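Local coordinates for elongation factor G (Thermus thermophilus, PDB 2DY1), which binds GTP with a magnesium ion and probably acts as a translation elongation factor with GTPase activity, at residues E90-E96 and K287-Q292; T60-T64 and F87-I91; V463-K469 and D482-E488; A519-V524 and F560-A565. One frame throughout, in Å; residues are numbered along the deposited sequence.

Interaction 1 (E90-E96 and K287-Q292); sequences EIRGALE and KVFKVQ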
# COMPACT_ATOMS: atom_id res chain seq x y z
N GLU A 90 -0.02 -2.91 -5.22
CA GLU A 90 0.37 -3.95 -6.15
C GLU A 90 1.16 -5.07 -5.50
O GLU A 90 1.00 -6.23 -5.84
CB GLU A 90 1.19 -3.32 -7.29
CG GLU A 90 0.33 -2.59 -8.30
CD GLU A 90 -0.36 -3.56 -9.25
OE1 GLU A 90 -1.40 -4.15 -8.87
OE2 GLU A 90 0.15 -3.75 -10.37
N ILE A 91 2.03 -4.71 -4.56
CA ILE A 91 2.81 -5.72 -3.87
C ILE A 91 1.90 -6.67 -3.10
O ILE A 91 2.04 -7.90 -3.22
CB ILE A 91 3.82 -5.07 -2.90
CG1 ILE A 91 4.84 -4.24 -3.70
CG2 ILE A 91 4.59 -6.18 -2.11
CD1 ILE A 91 5.78 -3.38 -2.84
N ARG A 92 0.99 -6.12 -2.31
CA ARG A 92 0.12 -7.00 -1.52
C ARG A 92 -0.83 -7.78 -2.42
O ARG A 92 -1.13 -8.95 -2.15
CB ARG A 92 -0.62 -6.19 -0.45
CG ARG A 92 0.37 -5.71 0.65
CD ARG A 92 -0.30 -5.09 1.84
NE ARG A 92 0.70 -4.60 2.80
CZ ARG A 92 0.40 -4.27 4.05
NH1 ARG A 92 -0.84 -4.39 4.48
NH2 ARG A 92 1.35 -3.82 4.87
N GLY A 93 -1.25 -7.15 -3.51
CA GLY A 93 -2.12 -7.85 -4.46
C GLY A 93 -1.40 -9.04 -5.09
O GLY A 93 -2.00 -10.10 -5.29
N ALA A 94 -0.12 -8.89 -5.43
CA ALA A 94 0.65 -9.98 -6.04
C ALA A 94 0.81 -11.13 -5.05
O ALA A 94 0.68 -12.29 -5.43
CB ALA A 94 2.02 -9.49 -6.51
N LEU A 95 1.06 -10.80 -3.79
CA LEU A 95 1.22 -11.85 -2.79
C LEU A 95 -0.11 -12.56 -2.56
O LEU A 95 -0.15 -13.79 -2.42
CB LEU A 95 1.79 -11.25 -1.48
CG LEU A 95 3.29 -10.91 -1.61
CD1 LEU A 95 3.71 -9.97 -0.50
CD2 LEU A 95 4.13 -12.20 -1.61
N GLU A 96 -1.21 -11.80 -2.54
CA GLU A 96 -2.55 -12.39 -2.38
C GLU A 96 -2.84 -13.41 -3.46
O GLU A 96 -3.49 -14.44 -3.23
CB GLU A 96 -3.63 -11.33 -2.55
CG GLU A 96 -4.08 -10.60 -1.36
CD GLU A 96 -5.43 -9.97 -1.64
OE1 GLU A 96 -5.93 -9.26 -0.78
OE2 GLU A 96 -5.99 -10.20 -2.75
N LYS A 287 -10.09 -14.84 -7.89
CA LYS A 287 -10.18 -13.49 -7.36
C LYS A 287 -9.50 -12.51 -8.31
O LYS A 287 -8.50 -12.85 -8.92
CB LYS A 287 -9.50 -13.44 -5.99
CG LYS A 287 -9.54 -12.09 -5.33
CD LYS A 287 -9.09 -12.18 -3.87
CE LYS A 287 -9.14 -10.82 -3.21
NZ LYS A 287 -8.82 -10.90 -1.77
N VAL A 288 -10.06 -11.31 -8.43
CA VAL A 288 -9.45 -10.26 -9.27
C VAL A 288 -8.43 -9.62 -8.32
O VAL A 288 -8.81 -8.96 -7.36
CB VAL A 288 -10.49 -9.21 -9.68
CG1 VAL A 288 -9.82 -8.06 -10.43
CG2 VAL A 288 -11.56 -9.85 -10.58
N PHE A 289 -7.13 -9.84 -8.57
CA PHE A 289 -6.12 -9.29 -7.67
C PHE A 289 -5.59 -7.94 -8.09
O PHE A 289 -4.96 -7.25 -7.31
CB PHE A 289 -4.96 -10.29 -7.45
CG PHE A 289 -4.08 -10.49 -8.64
CD1 PHE A 289 -2.89 -9.76 -8.78
CD2 PHE A 289 -4.40 -11.46 -9.59
CE1 PHE A 289 -2.03 -10.01 -9.88
CE2 PHE A 289 -3.57 -11.71 -10.68
CZ PHE A 289 -2.38 -10.98 -10.82
N LYS A 290 -5.82 -7.59 -9.35
CA LYS A 290 -5.42 -6.26 -9.84
C LYS A 290 -6.16 -5.93 -11.11
O LYS A 290 -6.71 -6.82 -11.79
CB LYS A 290 -3.90 -6.15 -10.10
CG LYS A 290 -3.41 -6.95 -11.28
CD LYS A 290 -1.99 -6.57 -11.71
CE LYS A 290 -2.01 -5.31 -12.59
NZ LYS A 290 -0.65 -4.68 -12.74
N VAL A 291 -6.11 -4.65 -11.46
CA VAL A 291 -6.79 -4.17 -12.65
C VAL A 291 -5.89 -3.18 -13.37
O VAL A 291 -5.16 -2.43 -12.72
CB VAL A 291 -8.09 -3.42 -12.25
CG1 VAL A 291 -8.64 -2.63 -13.43
CG2 VAL A 291 -9.15 -4.42 -11.75
N GLN A 292 -5.88 -3.24 -14.70
CA GLN A 292 -5.17 -2.22 -15.50
C GLN A 292 -6.23 -1.53 -16.34
O GLN A 292 -7.20 -2.15 -16.73
CB GLN A 292 -4.17 -2.82 -16.51
CG GLN A 292 -2.86 -3.32 -15.95
CD GLN A 292 -2.08 -2.23 -15.23
OE1 GLN A 292 -1.80 -2.33 -14.04
NE2 GLN A 292 -1.71 -1.18 -15.96
O HOH W 1 -3.08 -5.45 -6.64
O HOH W 2 -5.98 -7.80 -4.62
O HOH W 3 -7.99 -8.01 -2.09

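Interaction 2 (T60-T64 and F87-I91); sequences TTVRT and FVGEI. With MG (magnesium ion), chain B; GTP (guanosine-5'-triphosphate), chain C.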
# COMPACT_ATOMS: atom_id res chain seq x y z
N THR A 60 11.46 1.69 -12.45
CA THR A 60 11.08 0.86 -11.31
C THR A 60 9.74 0.22 -11.66
O THR A 60 8.96 0.77 -12.43
CB THR A 60 10.97 1.70 -10.01
OG1 THR A 60 10.79 0.82 -8.88
CG2 THR A 60 9.78 2.66 -10.08
N THR A 61 9.47 -0.95 -11.10
CA THR A 61 8.21 -1.61 -11.36
C THR A 61 7.10 -0.94 -10.57
O THR A 61 6.95 -1.12 -9.36
CB THR A 61 8.36 -3.11 -11.01
OG1 THR A 61 9.32 -3.67 -11.91
CG2 THR A 61 7.03 -3.87 -11.17
N VAL A 62 6.28 -0.17 -11.29
CA VAL A 62 5.15 0.55 -10.70
C VAL A 62 3.94 -0.38 -10.65
O VAL A 62 3.11 -0.28 -9.75
CB VAL A 62 4.83 1.79 -11.56
CG1 VAL A 62 3.55 2.48 -11.08
CG2 VAL A 62 6.02 2.74 -11.52
N ARG A 63 3.86 -1.26 -11.65
CA ARG A 63 2.74 -2.18 -11.79
C ARG A 63 3.23 -3.60 -11.98
O ARG A 63 4.12 -3.86 -12.79
CB ARG A 63 1.90 -1.81 -13.01
CG ARG A 63 1.41 -0.34 -13.04
CD ARG A 63 0.49 0.00 -11.90
NE ARG A 63 -0.77 -0.73 -12.03
CZ ARG A 63 -1.72 -0.76 -11.09
NH1 ARG A 63 -1.56 -0.10 -9.96
NH2 ARG A 63 -2.84 -1.45 -11.30
N THR A 64 2.66 -4.52 -11.21
CA THR A 64 3.01 -5.92 -11.33
C THR A 64 2.82 -6.42 -12.76
O THR A 64 1.80 -6.12 -13.40
CB THR A 64 2.10 -6.75 -10.41
OG1 THR A 64 2.27 -6.29 -9.07
CG2 THR A 64 2.41 -8.25 -10.51
N PHE A 87 4.16 1.46 -3.76
CA PHE A 87 3.30 0.57 -4.53
C PHE A 87 2.80 -0.64 -3.75
O PHE A 87 2.63 -1.73 -4.31
CB PHE A 87 4.04 0.16 -5.79
CG PHE A 87 4.63 1.34 -6.55
CD1 PHE A 87 6.00 1.42 -6.78
CD2 PHE A 87 3.81 2.39 -6.95
CE1 PHE A 87 6.55 2.56 -7.41
CE2 PHE A 87 4.34 3.51 -7.58
CZ PHE A 87 5.72 3.60 -7.80
N VAL A 88 2.59 -0.43 -2.45
CA VAL A 88 2.08 -1.47 -1.54
C VAL A 88 0.81 -2.13 -2.12
O VAL A 88 0.59 -3.32 -1.92
CB VAL A 88 1.78 -0.86 -0.16
CG1 VAL A 88 0.72 0.23 -0.27
CG2 VAL A 88 1.36 -1.94 0.83
N GLY A 89 -0.03 -1.37 -2.81
CA GLY A 89 -1.24 -1.95 -3.38
C GLY A 89 -0.92 -3.14 -4.28
O GLY A 89 -1.44 -4.26 -4.12
N GLU A 90 -0.02 -2.91 -5.22
CA GLU A 90 0.37 -3.95 -6.15
C GLU A 90 1.16 -5.07 -5.50
O GLU A 90 1.00 -6.23 -5.84
CB GLU A 90 1.19 -3.32 -7.29
CG GLU A 90 0.33 -2.59 -8.30
CD GLU A 90 -0.36 -3.56 -9.25
OE1 GLU A 90 -1.40 -4.15 -8.87
OE2 GLU A 90 0.15 -3.75 -10.37
N ILE A 91 2.03 -4.71 -4.56
CA ILE A 91 2.81 -5.72 -3.87
C ILE A 91 1.90 -6.67 -3.10
O ILE A 91 2.04 -7.90 -3.22
CB ILE A 91 3.82 -5.07 -2.90
CG1 ILE A 91 4.84 -4.24 -3.70
CG2 ILE A 91 4.59 -6.18 -2.11
CD1 ILE A 91 5.78 -3.38 -2.84
MG MG B . 11.11 -4.39 -11.23
PG GTP C . 12.20 -2.58 -8.70
O1G GTP C . 12.41 -1.00 -8.86
O2G GTP C . 11.10 -3.07 -9.76
O3G GTP C . 11.86 -2.99 -7.32
O3B GTP C . 13.63 -3.16 -9.17
PB GTP C . 13.91 -4.68 -9.58
O1B GTP C . 14.02 -5.49 -8.35
O2B GTP C . 12.93 -5.12 -10.60
O3A GTP C . 15.40 -4.58 -10.17
PA GTP C . 15.74 -4.40 -11.73
O1A GTP C . 15.57 -5.70 -12.41
O2A GTP C . 15.01 -3.22 -12.24
O5' GTP C . 17.31 -4.08 -11.70
C5' GTP C . 17.74 -2.79 -11.25
C4' GTP C . 19.20 -2.56 -11.65
O4' GTP C . 19.94 -3.68 -11.16
C3' GTP C . 19.33 -2.57 -13.17
O3' GTP C . 20.41 -1.72 -13.56
C2' GTP C . 19.68 -4.03 -13.46
O2' GTP C . 20.45 -4.10 -14.67
C1' GTP C . 20.61 -4.29 -12.28
N9 GTP C . 20.79 -5.74 -12.00
C8 GTP C . 19.83 -6.63 -11.81
N7 GTP C . 20.36 -7.80 -11.45
C5 GTP C . 21.68 -7.65 -11.42
C6 GTP C . 22.74 -8.50 -11.13
O6 GTP C . 22.55 -9.66 -10.76
N1 GTP C . 24.05 -8.01 -11.22
C2 GTP C . 24.27 -6.68 -11.60
N2 GTP C . 25.51 -6.20 -11.69
N3 GTP C . 23.22 -5.88 -11.87
C4 GTP C . 21.96 -6.34 -11.79
O HOH W 4 -0.37 -6.84 -8.23
O HOH W 5 12.11 -3.10 -12.54
O HOH W 6 10.11 -5.83 -10.09

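Interaction 3 (V463-K469 and D482-E488); sequences VAEGQGK and DVWLRLE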
# COMPACT_ATOMS: atom_id res chain seq x y z
N VAL A 463 -17.18 34.38 28.45
CA VAL A 463 -18.63 34.24 28.39
C VAL A 463 -19.26 35.51 27.84
O VAL A 463 -18.76 36.61 28.08
CB VAL A 463 -19.21 33.96 29.78
CG1 VAL A 463 -20.73 33.86 29.70
CG2 VAL A 463 -18.63 32.68 30.36
N ALA A 464 -20.35 35.34 27.11
CA ALA A 464 -21.08 36.47 26.56
C ALA A 464 -22.51 36.03 26.28
O ALA A 464 -22.79 34.84 26.14
CB ALA A 464 -20.41 36.97 25.28
N GLU A 465 -23.43 36.98 26.22
CA GLU A 465 -24.81 36.65 25.94
C GLU A 465 -25.50 37.81 25.26
O GLU A 465 -25.08 38.96 25.36
CB GLU A 465 -25.55 36.25 27.22
CG GLU A 465 -25.79 37.39 28.20
CD GLU A 465 -26.45 36.93 29.48
OE1 GLU A 465 -27.07 37.79 30.15
OE2 GLU A 465 -26.35 35.73 29.83
N GLY A 466 -26.57 37.49 24.55
CA GLY A 466 -27.28 38.50 23.83
C GLY A 466 -28.45 37.97 23.06
O GLY A 466 -28.77 36.77 23.10
N GLN A 467 -29.06 38.86 22.31
CA GLN A 467 -30.25 38.52 21.57
C GLN A 467 -30.14 38.45 20.08
O GLN A 467 -29.41 39.21 19.45
CB GLN A 467 -31.34 39.54 21.94
CG GLN A 467 -32.67 39.33 21.27
CD GLN A 467 -33.65 40.46 21.56
OE1 GLN A 467 -33.25 41.63 21.60
NE2 GLN A 467 -34.92 40.13 21.76
N GLY A 468 -30.90 37.52 19.53
CA GLY A 468 -30.98 37.32 18.10
C GLY A 468 -32.45 37.42 17.78
O GLY A 468 -33.28 36.66 18.29
N LYS A 469 -32.82 38.37 16.93
CA LYS A 469 -34.23 38.50 16.61
C LYS A 469 -34.50 38.74 15.13
O LYS A 469 -33.80 39.51 14.47
CB LYS A 469 -34.84 39.61 17.45
CG LYS A 469 -36.35 39.66 17.41
CD LYS A 469 -36.88 40.59 18.50
CE LYS A 469 -38.38 40.51 18.63
NZ LYS A 469 -38.84 41.24 19.85
N ASP A 482 -37.34 35.01 18.25
CA ASP A 482 -36.69 35.82 19.27
C ASP A 482 -35.97 34.86 20.19
O ASP A 482 -36.61 34.06 20.90
CB ASP A 482 -37.76 36.61 20.03
CG ASP A 482 -37.21 37.42 21.16
OD1 ASP A 482 -38.03 37.96 21.94
OD2 ASP A 482 -35.97 37.54 21.30
N VAL A 483 -34.65 34.93 20.17
CA VAL A 483 -33.81 34.03 20.95
C VAL A 483 -32.76 34.74 21.78
O VAL A 483 -32.05 35.61 21.28
CB VAL A 483 -33.07 33.04 19.98
CG1 VAL A 483 -32.10 32.14 20.74
CG2 VAL A 483 -34.08 32.21 19.21
N TRP A 484 -32.67 34.39 23.06
CA TRP A 484 -31.62 34.94 23.89
C TRP A 484 -30.64 33.78 24.08
O TRP A 484 -31.00 32.70 24.57
CB TRP A 484 -32.15 35.43 25.23
CG TRP A 484 -32.84 36.75 25.08
CD1 TRP A 484 -34.15 36.95 24.76
CD2 TRP A 484 -32.26 38.05 25.23
NE1 TRP A 484 -34.42 38.30 24.70
CE2 TRP A 484 -33.28 39.00 24.98
CE3 TRP A 484 -30.97 38.51 25.55
CZ2 TRP A 484 -33.05 40.39 25.04
CZ3 TRP A 484 -30.74 39.89 25.62
CH2 TRP A 484 -31.78 40.81 25.36
N LEU A 485 -29.39 34.03 23.69
CA LEU A 485 -28.32 33.04 23.70
C LEU A 485 -27.11 33.43 24.55
O LEU A 485 -26.62 34.55 24.46
CB LEU A 485 -27.83 32.84 22.27
CG LEU A 485 -26.59 31.96 22.09
CD1 LEU A 485 -26.98 30.50 22.31
CD2 LEU A 485 -26.03 32.12 20.66
N ARG A 486 -26.63 32.49 25.36
CA ARG A 486 -25.43 32.70 26.15
C ARG A 486 -24.41 31.68 25.63
O ARG A 486 -24.73 30.51 25.47
CB ARG A 486 -25.72 32.44 27.64
CG ARG A 486 -24.55 32.61 28.59
CD ARG A 486 -25.00 32.24 30.00
NE ARG A 486 -23.95 32.35 31.02
CZ ARG A 486 -23.56 33.49 31.59
NH1 ARG A 486 -24.11 34.64 31.24
NH2 ARG A 486 -22.62 33.47 32.52
N LEU A 487 -23.19 32.14 25.34
CA LEU A 487 -22.11 31.27 24.87
C LEU A 487 -21.04 31.21 25.94
O LEU A 487 -20.64 32.24 26.50
CB LEU A 487 -21.48 31.81 23.58
CG LEU A 487 -22.35 31.81 22.32
CD1 LEU A 487 -21.51 32.35 21.16
CD2 LEU A 487 -22.85 30.40 22.00
N GLU A 488 -20.55 30.01 26.24
CA GLU A 488 -19.52 29.87 27.25
C GLU A 488 -18.41 29.00 26.72
O GLU A 488 -18.66 27.99 26.05
CB GLU A 488 -20.08 29.22 28.50
CG GLU A 488 -21.30 29.91 29.07
CD GLU A 488 -21.81 29.25 30.33
OE1 GLU A 488 -21.58 28.03 30.50
OE2 GLU A 488 -22.45 29.95 31.14

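Interaction 4 (A519-V524 and F560-A565); sequences AAKKGV and FKKVMA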
# COMPACT_ATOMS: atom_id res chain seq x y z
N ALA A 519 -24.50 28.69 12.01
CA ALA A 519 -23.69 29.89 12.14
C ALA A 519 -22.30 29.53 12.64
O ALA A 519 -21.33 30.24 12.36
CB ALA A 519 -24.36 30.88 13.10
N ALA A 520 -22.21 28.43 13.37
CA ALA A 520 -20.92 28.03 13.91
C ALA A 520 -19.98 27.52 12.81
O ALA A 520 -18.78 27.41 13.04
CB ALA A 520 -21.10 26.96 15.00
N LYS A 521 -20.53 27.24 11.64
CA LYS A 521 -19.71 26.76 10.52
C LYS A 521 -18.74 27.84 10.05
O LYS A 521 -17.68 27.54 9.50
CB LYS A 521 -20.59 26.32 9.35
CG LYS A 521 -21.36 25.03 9.60
CD LYS A 521 -22.35 24.76 8.47
CE LYS A 521 -23.08 23.45 8.68
NZ LYS A 521 -24.14 23.22 7.64
N LYS A 522 -19.11 29.10 10.28
CA LYS A 522 -18.27 30.22 9.88
C LYS A 522 -18.07 31.23 11.01
O LYS A 522 -18.88 32.13 11.20
CB LYS A 522 -18.89 30.92 8.67
CG LYS A 522 -18.85 30.08 7.41
CD LYS A 522 -19.41 30.84 6.21
CE LYS A 522 -19.26 30.03 4.93
NZ LYS A 522 -19.84 30.75 3.75
N GLY A 523 -16.97 31.07 11.74
CA GLY A 523 -16.66 31.96 12.85
C GLY A 523 -16.44 33.41 12.49
O GLY A 523 -16.08 33.75 11.36
N VAL A 524 -16.63 34.29 13.47
CA VAL A 524 -16.48 35.72 13.26
C VAL A 524 -15.03 36.21 13.15
O VAL A 524 -14.78 37.28 12.61
CB VAL A 524 -17.18 36.54 14.38
CG1 VAL A 524 -18.66 36.19 14.43
CG2 VAL A 524 -16.53 36.25 15.72
N PHE A 560 -26.05 33.84 17.50
CA PHE A 560 -24.70 33.28 17.56
C PHE A 560 -23.64 34.27 17.06
O PHE A 560 -22.62 34.49 17.71
CB PHE A 560 -24.62 31.97 16.76
CG PHE A 560 -23.29 31.30 16.87
CD1 PHE A 560 -22.25 31.63 15.99
CD2 PHE A 560 -23.03 30.39 17.90
CE1 PHE A 560 -20.97 31.07 16.14
CE2 PHE A 560 -21.75 29.83 18.06
CZ PHE A 560 -20.73 30.17 17.18
N LYS A 561 -23.88 34.87 15.90
CA LYS A 561 -22.92 35.82 15.34
C LYS A 561 -22.65 37.00 16.27
O LYS A 561 -21.50 37.37 16.50
CB LYS A 561 -23.43 36.35 14.00
CG LYS A 561 -23.72 35.28 12.96
CD LYS A 561 -22.46 34.55 12.52
CE LYS A 561 -22.76 33.61 11.35
NZ LYS A 561 -21.55 32.88 10.87
N LYS A 562 -23.72 37.58 16.82
CA LYS A 562 -23.57 38.71 17.73
C LYS A 562 -22.82 38.33 19.00
O LYS A 562 -21.87 39.00 19.40
CB LYS A 562 -24.95 39.25 18.11
CG LYS A 562 -24.92 40.36 19.16
CD LYS A 562 -26.32 40.74 19.64
CE LYS A 562 -27.24 41.11 18.47
NZ LYS A 562 -28.60 41.58 18.92
N VAL A 563 -23.24 37.24 19.63
CA VAL A 563 -22.61 36.83 20.87
C VAL A 563 -21.16 36.36 20.74
O VAL A 563 -20.33 36.70 21.58
CB VAL A 563 -23.47 35.74 21.57
CG1 VAL A 563 -22.86 35.38 22.92
CG2 VAL A 563 -24.90 36.25 21.75
N MET A 564 -20.85 35.59 19.70
CA MET A 564 -19.48 35.12 19.56
C MET A 564 -18.50 36.29 19.48
O MET A 564 -17.37 36.20 19.99
CB MET A 564 -19.32 34.24 18.32
CG MET A 564 -17.88 33.80 18.12
SD MET A 564 -17.64 32.82 16.64
CE MET A 564 -15.82 32.59 16.74
N ALA A 565 -18.92 37.38 18.85
CA ALA A 565 -18.05 38.55 18.70
C ALA A 565 -17.72 39.22 20.04
O ALA A 565 -16.70 39.91 20.17
CB ALA A 565 -18.69 39.55 17.77

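Interaction 1 (E90-E96 and K287-Q292)
E90 and K290 reach each other through bends: the glutamate chain folds at its second torsion (chi2 -77°) and the lysine chain at its third (chi3 -81°), which sets K290 NZ on the syn lone pair of E90 OE2 at 2.7 Å. The same NZ donates to the backbone oxygen of T64 and to Q292 OE1, which R63 NE also serves, while the ring of Y302 is its cation-pi partner. A methionine in place of K290 would probably strip the E90 carboxylate of its lysine partner, leaving the long ion pair to R63, and cost Q292 OE1 one donor. Near the other helix end, the extended K287 of the strand crosses E96 at about a right angle; its NZ lies 3.1 Å from E96 OE2, above the carboxylate plane, and also donates to P374 O, as A376 N does to E96 OE1. Between the two salt bridges G93 brings the backbone close against F289, its O 3.6 Å from ring CD1. Water 2 donates to both F289 O and E96 OE2. Two salt bridges flanking a glycine contact join helix 88-97 to strand 285-294, a buried interface between the P-loop GTPase domain and the beta domain.

Interaction 2 (T60-T64 and F87-I91)
F87, at the N-cap position of helix 88-97, lays its ring under V62: CA of V62 stands 4.0 Å from the ring centroid, almost on the normal, a CH-pi contact. Both V62 methyls extend this cover, CG1 reaching F87 CE2 at 3.7 Å, while T61 O and T60 CG2 approach the ring obliquely. The ring also touches L431 and T435 of helix 430-442. One turn on, E90 turns its carboxylate against R63, the two flat groups stacked with planes 8° apart. OE2 sits 3.5 Å above the guanidinium centre, so the attraction is between charges alone; the N-H groups of R63 serve Q292 OE1 and E408 O. OE2 also accepts the amide of T64 at 2.8 Å, from above the carboxylate plane, besides its salt bridge to K290. Upstream, T61 OG1 binds magnesium at 2.0 Å, T23 being a further ligand, and hydrogen-bonds D50 OD1, while T61 N donates to the gamma-phosphate oxygen O2G of GTP at 3.0 Å. The chemistry implies that the 60-64 loop is held at both ends, by metal and phosphate at T61 and by one buried carboxylate at R63-T64, consistent with a GTP-bound switch I.

Interaction 3 (V463-K469 and D482-E488)
Q467 lies across W484 in an antiparallel beta hairpin of domain IV, strands 464-474 and 477-489, with paired backbone hydrogen bonds at A464-L487, G466-L485 and G468-V483. CB of Q467 stands 3.4 Å from the centroid of the indole six-membered ring, practically on its normal, and the amide continues over the ring with the planes 25° apart. Because the glutamine chain is extended (chi1 -179°), NE2 passes beyond the indole to D482 OD2, meeting it at 2.8 Å from above the carboxylate plane; D482 OD1 is taken by S541 OG. Further along the same face, E465 and R486 turn their flat groups 75° apart. NH1 of R486 points in the guanidinium plane at E465 OE2, 2.9 Å away, and NE binds E488 OE2, so one guanidinium holds two carboxylates. A leucine here would probably leave E465 and E488 without the charge between them. The opposite face carries A464, V483, L485 and L487, and A464, V483 and L487 pack on helix 549-566. At the end of the pair V463 covers the arginine: its CG1 rests over the middle of the guanidinium, 3.4 Å from R486 CZ.

Interaction 4 (A519-V524 and F560-A565)
The end of helix 509-520 and the turn after it run past helix 549-566, with A519 CA 6.5 Å from F560 CA and V524 CA 6.3 Å from A565 CA. F560 swings its ring toward the helix end with CG anti to its backbone N (chi1 -176°), where A519 CB meets CD1 at 3.7 Å and the backbone N of A520 lies over one face, toward the rim. CB of A519 also touches CE of K561. That lysine bends at chi2 (-66°), carrying NZ beneath the turn: it donates to A519 O at 3.0 Å, in the carbonyl plane on a lone pair, and more weakly to K522 O. A519 O also accepts K522 N, so the ammonium adds a second grip on it. V524 and M564 slide past each other in opposite directions, CG2 3.7 Å from M564 CG. The V524 amide points almost straight at M564 SD, 3.6 Å away, a weak hydrogen bond to sulfur. Behind the contact F560 packs on L485 and L487 of strand 477-489 and meets the F533 ring, while M564 reaches I460 of strand 457-460 and P569 of strand 569-583, so helix 549-566 packs between 519-524 and these strands.

How the interactions relate
Interactions 1 and 2 are buried and share E90 on helix 88-97, whose carboxylate faces the beta domain through 287-292 and the nucleotide loop through 60-64. They meet directly through R63 and K290, so the loop that contacts GTP is tied to the domain interface by R63, E90 and K290. Charge dominates both, though interaction 2 adds an aromatic face and a metal site. Interactions 3 and 4, partly buried, lie in domain IV, their centres about 49 to 58 Å from those of the first pair. They touch as well, V563 packing on A464 and K562 NZ bonding Q467 O. Interaction 3 keeps its ion pairs on the more exposed sheet face, whereas interaction 4 combines apolar packing with lysine-to-carbonyl bonds.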